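Local coordinates for penicillin-binding 1 transmembrane protein MrcA (Nitrosomonas europaea ATCC 19718, PDB 3D0F) that probably polymerises peptidoglycan glycan strands and cross-links their peptides in cell wall synthesis, represented here by its OB-like domain alone, at residues L37-L42 against I90-T95. Sequence-based numbering, arbitrary orientation.
Sequences LAAVVL and IRVKKT. With PO4 (phosphate ion), chain C.
Arg91 reaches over Ala38, and its NH1 comes within 3.6 Å of Ala38 CB. The two residues form an antiparallel non-hydrogen-bonded pair, so their side chains share one face of the sheet. The arginine chain bends at chi2 (-75°), then runs nearly extended to the guanidinium. There Arg91 NH1 gives a nearly straight hydrogen bond to phosphate O4 at 3.0 Å, and Arg91 NH2 one to phosphate O1 at 2.9 Å. The phosphorus lies in the guanidinium plane, at its edge, which is the usual two-pronged grip on an oxyanion. The ion probably came from the crystallisation liquor. NH2 also forms a salt bridge with Glu8 of the second subunit, whose Gly31 N binds the same phosphate, so this face belongs to the dimer contact. The strands are neighbours in the antiparallel sheet of the OB-like domain, 37-45 lying between 48-53 and 88-94. Leu37 pairs with Val92, and Ala39 with Ile90, each through two backbone hydrogen bonds. Side chains of these four residues lie on the face away from Arg91. Val92 CG2 sits between the backbone N and carbonyl carbon (CG1 chi1 -61°), which brings it 4.1 Å from Leu37 CB and 4.2 Å from Ala39 CB. Trp100 of strand 100-103 touches both Leu37 and Val92, while Ile59 and Ile61 pack on Val92. Beyond the last pair, the side chains of Val41 and Ile90 cross at about a right angle. Val41 CG2 touches Ile90 CD1 at 3.6 Å.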
loop_
_atom_site.group_PDB
_atom_site.type_symbol
_atom_site.label_atom_id
_atom_site.label_comp_id
_atom_site.label_asym_id
_atom_site.label_seq_id
_atom_site.Cartn_x
_atom_site.Cartn_y
_atom_site.Cartn_z
ATOM N N LEU A 37 4.115 -3.385 1.467
ATOM C CA LEU A 37 5.093 -2.318 1.298
ATOM C C LEU A 37 6.518 -2.825 1.243
ATOM O O LEU A 37 6.853 -3.818 1.845
ATOM C CB LEU A 37 4.991 -1.346 2.460
ATOM C CG LEU A 37 3.601 -0.829 2.770
ATOM C CD1 LEU A 37 3.668 0.207 3.866
ATOM C CD2 LEU A 37 2.888 -0.300 1.497
ATOM N N ALA A 38 7.355 -2.119 0.505
ATOM C CA ALA A 38 8.777 -2.461 0.419
ATOM C C ALA A 38 9.485 -2.010 1.686
ATOM O O ALA A 38 9.224 -0.947 2.261
ATOM C CB ALA A 38 9.454 -1.808 -0.835
ATOM N N ALA A 39 10.478 -2.802 2.110
ATOM C CA ALA A 39 11.325 -2.383 3.200
ATOM C C ALA A 39 12.699 -3.030 3.013
ATOM O O ALA A 39 12.818 -4.108 2.444
ATOM C CB ALA A 39 10.754 -2.747 4.574
ATOM N N VAL A 40 13.707 -2.363 3.517
ATOM C CA VAL A 40 15.064 -2.915 3.491
ATOM C C VAL A 40 15.482 -3.268 4.901
ATOM O O VAL A 40 15.378 -2.451 5.815
ATOM C CB VAL A 40 16.123 -1.965 2.858
ATOM C CG1 VAL A 40 16.197 -0.626 3.587
ATOM C CG2 VAL A 40 17.502 -2.614 2.852
ATOM N N VAL A 41 15.971 -4.478 5.070
ATOM C CA VAL A 41 16.386 -4.967 6.384
ATOM C C VAL A 41 17.670 -4.278 6.865
ATOM O O VAL A 41 18.651 -4.163 6.110
ATOM C CB VAL A 41 16.518 -6.509 6.408
ATOM C CG1 VAL A 41 17.172 -6.999 7.779
ATOM C CG2 VAL A 41 15.117 -7.141 6.163
ATOM N N LEU A 42 17.615 -3.790 8.099
ATOM C CA LEU A 42 18.778 -3.205 8.776
ATOM C C LEU A 42 19.460 -4.184 9.738
ATOM O O LEU A 42 20.667 -4.141 9.908
ATOM C CB LEU A 42 18.353 -1.949 9.563
ATOM C CG LEU A 42 17.630 -0.914 8.698
ATOM C CD1 LEU A 42 17.280 0.312 9.555
ATOM C CD2 LEU A 42 18.383 -0.514 7.424
ATOM N N ILE A 90 12.632 -6.830 1.467
ATOM C CA ILE A 90 11.445 -7.599 1.885
ATOM C C ILE A 90 10.197 -6.820 1.645
ATOM O O ILE A 90 10.231 -5.636 1.296
ATOM C CB ILE A 90 11.549 -8.031 3.379
ATOM C CG1 ILE A 90 11.703 -6.827 4.308
ATOM C CG2 ILE A 90 12.782 -9.020 3.528
ATOM C CD1 ILE A 90 11.490 -7.120 5.767
ATOM N N ARG A 91 9.080 -7.479 1.859
ATOM C CA ARG A 91 7.788 -6.820 1.816
ATOM C C ARG A 91 7.147 -7.007 3.174
ATOM O O ARG A 91 7.226 -8.078 3.781
ATOM C CB ARG A 91 6.893 -7.433 0.726
ATOM C CG ARG A 91 7.541 -7.385 -0.667
ATOM C CD ARG A 91 7.532 -5.998 -1.322
ATOM N NE ARG A 91 8.371 -6.062 -2.509
ATOM C CZ ARG A 91 8.530 -5.076 -3.392
ATOM N NH1 ARG A 91 7.859 -3.950 -3.267
ATOM N NH2 ARG A 91 9.375 -5.263 -4.415
ATOM N N VAL A 92 6.459 -5.970 3.596
ATOM C CA VAL A 92 5.802 -5.950 4.910
ATOM C C VAL A 92 4.382 -5.431 4.840
ATOM O O VAL A 92 4.045 -4.622 3.955
ATOM C CB VAL A 92 6.627 -5.097 5.900
ATOM C CG1 VAL A 92 7.997 -5.710 6.068
ATOM C CG2 VAL A 92 6.781 -3.670 5.385
ATOM N N LYS A 93 3.575 -5.863 5.805
ATOM C CA LYS A 93 2.207 -5.374 5.903
ATOM C C LYS A 93 1.860 -5.199 7.394
ATOM O O LYS A 93 2.174 -6.079 8.198
ATOM C CB LYS A 93 1.286 -6.403 5.261
ATOM C CG LYS A 93 -0.183 -6.009 5.137
ATOM C CD LYS A 93 -0.966 -7.097 4.434
ATOM C CE LYS A 93 -2.455 -6.886 4.453
ATOM N NZ LYS A 93 -2.934 -5.522 4.385
ATOM N N LYS A 94 1.058 -4.185 7.681
ATOM C CA LYS A 94 0.638 -3.884 9.039
ATOM C C LYS A 94 -0.686 -4.607 9.295
ATOM O O LYS A 94 -1.651 -4.445 8.517
ATOM C CB LYS A 94 0.507 -2.378 9.211
ATOM C CG LYS A 94 0.347 -1.943 10.662
ATOM C CD LYS A 94 0.204 -0.441 10.746
ATOM C CE LYS A 94 0.423 0.091 12.133
ATOM N NZ LYS A 94 0.052 1.523 12.157
ATOM N N THR A 95 -0.757 -5.409 10.347
ATOM C CA THR A 95 -1.988 -6.093 10.664
ATOM C C THR A 95 -3.011 -5.141 11.299
ATOM O O THR A 95 -2.686 -4.022 11.715
ATOM C CB THR A 95 -1.762 -7.229 11.613
ATOM O OG1 THR A 95 -1.450 -6.656 12.903
ATOM C CG2 THR A 95 -0.627 -8.179 11.126
HETATM P P PO4 C . 8.732 -2.297 -6.722
HETATM O O1 PO4 C . 9.687 -3.455 -6.661
HETATM O O2 PO4 C . 9.433 -1.180 -7.457
HETATM O O3 PO4 C . 7.484 -2.719 -7.476
HETATM O O4 PO4 C . 8.315 -1.800 -5.361
#